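Local atomic coordinates of type-2Ba cytolytic delta-endotoxin (Bacillus thuringiensis serovar israelensis, PDB entry 2RCI), a protein that probably kills the larvae of dipteran insects by opening pores in the epithelial cell membrane of their midgut. Residues 130-141 and 153-164. Residues are numbered along the deposited sequence; the frame is centred on the assembly and turned at random.
Sequences TQTSYFYKILFS and ILPIAFEITVDV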
loop_
_atom_site.group_PDB
_atom_site.type_symbol
_atom_site.label_atom_id
_atom_site.label_comp_id
_atom_site.label_asym_id
_atom_site.label_seq_id
_atom_site.Cartn_x
_atom_site.Cartn_y
_atom_site.Cartn_z
ATOM N N THR A 130 8.450 -11.830 -21.713
ATOM C CA THR A 130 9.340 -12.346 -20.679
ATOM C C THR A 130 9.161 -11.667 -19.308
ATOM O O THR A 130 9.677 -12.163 -18.280
ATOM C CB THR A 130 10.825 -12.228 -21.091
ATOM O OG1 THR A 130 11.146 -10.860 -21.388
ATOM C CG2 THR A 130 11.143 -13.147 -22.294
ATOM N N GLN A 131 8.420 -10.561 -19.297
ATOM C CA GLN A 131 8.287 -9.748 -18.084
ATOM C C GLN A 131 6.992 -8.935 -18.018
ATOM O O GLN A 131 6.481 -8.447 -19.035
ATOM C CB GLN A 131 9.493 -8.814 -18.003
ATOM C CG GLN A 131 9.423 -7.741 -16.951
ATOM C CD GLN A 131 10.556 -6.740 -17.102
ATOM O OE1 GLN A 131 10.344 -5.591 -17.534
ATOM N NE2 GLN A 131 11.762 -7.171 -16.763
ATOM N N THR A 132 6.488 -8.773 -16.801
ATOM C CA THR A 132 5.364 -7.886 -16.535
ATOM C C THR A 132 5.787 -6.874 -15.475
ATOM O O THR A 132 6.427 -7.222 -14.484
ATOM C CB THR A 132 4.115 -8.678 -16.063
ATOM O OG1 THR A 132 3.721 -9.624 -17.071
ATOM C CG2 THR A 132 2.938 -7.722 -15.755
ATOM N N SER A 133 5.470 -5.606 -15.696
ATOM C CA SER A 133 5.656 -4.636 -14.622
ATOM C C SER A 133 4.374 -3.844 -14.388
ATOM O O SER A 133 3.569 -3.607 -15.314
ATOM C CB SER A 133 6.879 -3.734 -14.857
ATOM O OG SER A 133 6.689 -2.846 -15.952
ATOM N N TYR A 134 4.156 -3.471 -13.130
ATOM C CA TYR A 134 2.978 -2.690 -12.789
ATOM C C TYR A 134 3.173 -1.853 -11.528
ATOM O O TYR A 134 4.106 -2.110 -10.774
ATOM C CB TYR A 134 1.770 -3.594 -12.642
ATOM C CG TYR A 134 1.795 -4.659 -11.549
ATOM C CD1 TYR A 134 1.046 -4.488 -10.349
ATOM C CD2 TYR A 134 2.451 -5.857 -11.751
ATOM C CE1 TYR A 134 1.015 -5.508 -9.365
ATOM C CE2 TYR A 134 2.408 -6.888 -10.793
ATOM C CZ TYR A 134 1.706 -6.696 -9.605
ATOM O OH TYR A 134 1.669 -7.707 -8.678
ATOM N N PHE A 135 2.321 -0.846 -11.353
ATOM C CA PHE A 135 2.222 -0.116 -10.076
ATOM C C PHE A 135 0.980 -0.627 -9.338
ATOM O O PHE A 135 -0.020 -0.945 -9.965
ATOM C CB PHE A 135 2.007 1.382 -10.311
ATOM C CG PHE A 135 3.129 2.065 -11.056
ATOM C CD1 PHE A 135 4.452 1.696 -10.862
ATOM C CD2 PHE A 135 2.842 3.151 -11.899
ATOM C CE1 PHE A 135 5.486 2.347 -11.547
ATOM C CE2 PHE A 135 3.848 3.806 -12.581
ATOM C CZ PHE A 135 5.178 3.420 -12.397
ATOM N N TYR A 136 1.040 -0.657 -8.008
ATOM C CA TYR A 136 -0.108 -1.067 -7.211
ATOM C C TYR A 136 -0.097 -0.170 -5.980
ATOM O O TYR A 136 0.948 -0.021 -5.313
ATOM C CB TYR A 136 0.022 -2.526 -6.786
ATOM C CG TYR A 136 -1.291 -3.107 -6.289
ATOM C CD1 TYR A 136 -2.087 -3.907 -7.110
ATOM C CD2 TYR A 136 -1.747 -2.836 -4.992
ATOM C CE1 TYR A 136 -3.310 -4.414 -6.653
ATOM C CE2 TYR A 136 -2.941 -3.342 -4.526
ATOM C CZ TYR A 136 -3.722 -4.135 -5.354
ATOM O OH TYR A 136 -4.912 -4.625 -4.875
ATOM N N LYS A 137 -1.254 0.417 -5.694
ATOM C CA LYS A 137 -1.355 1.431 -4.630
ATOM C C LYS A 137 -2.459 1.118 -3.659
ATOM O O LYS A 137 -3.577 0.785 -4.065
ATOM C CB LYS A 137 -1.569 2.825 -5.200
ATOM C CG LYS A 137 -0.354 3.319 -6.004
ATOM C CD LYS A 137 -0.591 4.721 -6.580
ATOM C CE LYS A 137 -1.689 4.786 -7.691
ATOM N NZ LYS A 137 -1.690 3.703 -8.717
ATOM N N ILE A 138 -2.119 1.230 -2.375
ATOM C CA ILE A 138 -3.035 0.911 -1.277
ATOM C C ILE A 138 -3.021 2.104 -0.320
ATOM O O ILE A 138 -1.982 2.763 -0.167
ATOM C CB ILE A 138 -2.544 -0.304 -0.480
ATOM C CG1 ILE A 138 -2.410 -1.551 -1.380
ATOM C CG2 ILE A 138 -3.496 -0.597 0.696
ATOM C CD1 ILE A 138 -1.603 -2.696 -0.713
ATOM N N LEU A 139 -4.154 2.402 0.303
ATOM C CA LEU A 139 -4.165 3.450 1.351
ATOM C C LEU A 139 -4.978 2.969 2.538
ATOM O O LEU A 139 -6.210 2.773 2.436
ATOM C CB LEU A 139 -4.684 4.797 0.828
ATOM C CG LEU A 139 -4.510 6.034 1.744
ATOM C CD1 LEU A 139 -4.460 7.328 0.947
ATOM C CD2 LEU A 139 -5.558 6.097 2.874
ATOM N N PHE A 140 -4.291 2.784 3.665
ATOM C CA PHE A 140 -4.955 2.422 4.909
ATOM C C PHE A 140 -5.260 3.634 5.778
ATOM O O PHE A 140 -4.373 4.491 5.984
ATOM C CB PHE A 140 -4.068 1.513 5.772
ATOM C CG PHE A 140 -3.724 0.206 5.143
ATOM C CD1 PHE A 140 -4.608 -0.869 5.220
ATOM C CD2 PHE A 140 -2.485 0.028 4.520
ATOM C CE1 PHE A 140 -4.292 -2.113 4.618
ATOM C CE2 PHE A 140 -2.141 -1.210 3.933
ATOM C CZ PHE A 140 -3.048 -2.289 3.998
ATOM N N SER A 141 -6.502 3.717 6.257
ATOM C CA SER A 141 -6.843 4.630 7.347
ATOM C C SER A 141 -7.088 3.770 8.583
ATOM O O SER A 141 -7.771 2.750 8.513
ATOM C CB SER A 141 -8.073 5.472 7.010
ATOM O OG SER A 141 -7.857 6.266 5.847
ATOM N N ILE A 153 -2.658 7.246 8.886
ATOM C CA ILE A 153 -2.874 7.123 7.449
ATOM C C ILE A 153 -1.576 6.567 6.856
ATOM O O ILE A 153 -0.472 7.114 7.073
ATOM C CB ILE A 153 -3.170 8.503 6.818
ATOM C CG1 ILE A 153 -4.382 9.181 7.485
ATOM C CG2 ILE A 153 -3.391 8.384 5.316
ATOM C CD1 ILE A 153 -5.724 8.404 7.375
ATOM N N LEU A 154 -1.707 5.463 6.130
ATOM C CA LEU A 154 -0.566 4.758 5.554
ATOM C C LEU A 154 -0.787 4.525 4.043
ATOM O O LEU A 154 -1.398 3.511 3.650
ATOM C CB LEU A 154 -0.355 3.432 6.313
ATOM C CG LEU A 154 0.705 2.422 5.835
ATOM C CD1 LEU A 154 2.011 3.067 5.381
ATOM C CD2 LEU A 154 0.968 1.417 7.000
ATOM N N PRO A 155 -0.363 5.491 3.201
ATOM C CA PRO A 155 -0.321 5.282 1.752
ATOM C C PRO A 155 0.848 4.370 1.434
ATOM O O PRO A 155 1.945 4.572 1.967
ATOM C CB PRO A 155 -0.030 6.688 1.195
ATOM C CG PRO A 155 -0.348 7.617 2.319
ATOM C CD PRO A 155 0.035 6.875 3.543
ATOM N N ILE A 156 0.598 3.368 0.601
ATOM C CA ILE A 156 1.663 2.452 0.162
ATOM C C ILE A 156 1.618 2.323 -1.349
ATOM O O ILE A 156 0.559 2.018 -1.894
ATOM C CB ILE A 156 1.503 1.045 0.738
ATOM C CG1 ILE A 156 1.424 1.050 2.261
ATOM C CG2 ILE A 156 2.654 0.121 0.221
ATOM C CD1 ILE A 156 1.066 -0.284 2.858
ATOM N N ALA A 157 2.749 2.545 -2.033
ATOM C CA ALA A 157 2.843 2.235 -3.474
ATOM C C ALA A 157 3.923 1.196 -3.764
ATOM O O ALA A 157 5.036 1.282 -3.224
ATOM C CB ALA A 157 3.101 3.495 -4.300
ATOM N N PHE A 158 3.610 0.216 -4.612
ATOM C CA PHE A 158 4.642 -0.712 -5.052
ATOM C C PHE A 158 4.916 -0.538 -6.550
ATOM O O PHE A 158 4.000 -0.281 -7.318
ATOM C CB PHE A 158 4.199 -2.162 -4.840
ATOM C CG PHE A 158 3.904 -2.505 -3.410
ATOM C CD1 PHE A 158 4.945 -2.776 -2.538
ATOM C CD2 PHE A 158 2.590 -2.542 -2.949
ATOM C CE1 PHE A 158 4.690 -3.133 -1.197
ATOM C CE2 PHE A 158 2.316 -2.898 -1.622
ATOM C CZ PHE A 158 3.374 -3.153 -0.738
ATOM N N GLU A 159 6.178 -0.675 -6.937
ATOM C CA GLU A 159 6.556 -0.818 -8.349
ATOM C C GLU A 159 7.031 -2.249 -8.461
ATOM O O GLU A 159 8.050 -2.620 -7.858
ATOM C CB GLU A 159 7.724 0.117 -8.700
ATOM C CG GLU A 159 7.544 1.527 -8.231
ATOM C CD GLU A 159 8.601 2.489 -8.813
ATOM O OE1 GLU A 159 9.446 2.050 -9.639
ATOM O OE2 GLU A 159 8.549 3.673 -8.453
ATOM N N ILE A 160 6.281 -3.052 -9.210
ATOM C CA ILE A 160 6.507 -4.491 -9.257
ATOM C C ILE A 160 6.883 -4.910 -10.673
ATOM O O ILE A 160 6.164 -4.606 -11.634
ATOM C CB ILE A 160 5.282 -5.288 -8.771
ATOM C CG1 ILE A 160 4.942 -4.905 -7.317
ATOM C CG2 ILE A 160 5.561 -6.809 -8.887
ATOM C CD1 ILE A 160 3.493 -5.179 -6.910
ATOM N N THR A 161 8.010 -5.598 -10.768
ATOM C CA THR A 161 8.467 -6.218 -12.021
ATOM C C THR A 161 8.643 -7.708 -11.747
ATOM O O THR A 161 9.282 -8.093 -10.783
ATOM C CB THR A 161 9.791 -5.624 -12.474
ATOM O OG1 THR A 161 9.618 -4.212 -12.715
ATOM C CG2 THR A 161 10.262 -6.334 -13.771
ATOM N N VAL A 162 8.078 -8.547 -12.599
ATOM C CA VAL A 162 8.143 -10.002 -12.369
ATOM C C VAL A 162 8.386 -10.730 -13.695
ATOM O O VAL A 162 7.858 -10.312 -14.732
ATOM C CB VAL A 162 6.858 -10.487 -11.644
ATOM C CG1 VAL A 162 5.596 -10.058 -12.384
ATOM C CG2 VAL A 162 6.874 -12.010 -11.374
ATOM N N ASP A 163 9.172 -11.803 -13.661
ATOM C CA ASP A 163 9.543 -12.522 -14.898
ATOM C C ASP A 163 8.471 -13.489 -15.388
ATOM O O ASP A 163 8.771 -14.636 -15.760
ATOM C CB ASP A 163 10.906 -13.211 -14.749
ATOM C CG ASP A 163 10.893 -14.383 -13.744
ATOM O OD1 ASP A 163 10.036 -14.412 -12.833
ATOM O OD2 ASP A 163 11.775 -15.266 -13.851
ATOM N N VAL A 164 7.223 -13.025 -15.410
ATOM C CA VAL A 164 6.069 -13.856 -15.762
ATOM C C VAL A 164 5.232 -13.090 -16.775
ATOM O O VAL A 164 4.956 -11.918 -16.563
ATOM C CB VAL A 164 5.191 -14.158 -14.521
ATOM C CG1 VAL A 164 3.954 -14.930 -14.905
ATOM C CG2 VAL A 164 5.988 -14.952 -13.479
#
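A long antiparallel beta hairpin in the sheet that the Cyt toxin fold sets between two helical layers pairs residues 132-141 with 153-162, their axes 4.6 Å apart. Five hydrogen-bonded pairs, from Thr132 with Val162 to Phe140 with Leu154, each exchange two N-H...O=C bonds. Most are nearly straight; the N-H of Phe140 instead meets Leu154 O from above its carbonyl plane. Beyond the Thr132-Val162 pair, at the open end of the hairpin, Thr132 OG1 donates to Val164 O at 2.7 Å in the carbonyl plane, extending the grip to where the inverse gamma turn centred on Asp163 ends the strand.

The side chains of these five pairs share one face. Tyr134 holds CG between its own N and carbonyl carbon (chi1 62°), which brings the ring across to Ile160: Ile160 CB sits 4.0 Å from the ring centroid over one face, and Ile160 CD1 is 3.5 Å from Tyr134 CE1. Farther along, Ile156 CD1 sits at the edge of the Phe140 ring, in its plane, 3.5 Å from Phe140 CE2, while Ile138 CG2 lies over one face of that ring, toward its rim; Ile138 CD1 in turn reaches the edge of the Phe158 ring, 4.0 Å from CE2. Helix 96-110 packs on Ile138 and Ile160, and its Thr109 O accepts Tyr134 OH.

On the other face, Glu159 CG lies alongside the Phe135 ring, 4.0 Å from CE1, and its OE2 is hydrogen-bonded to Asn41 ND2; Leu139 CD2 touches Ile153 CG2 beneath helix 21-31. With backbone polarity largely met within the ladder, one face can pack on helix 96-110, the other under helix 21-31 and loop residues Asn41 and Phe42, Glu159 and Thr161 staying partly exposed.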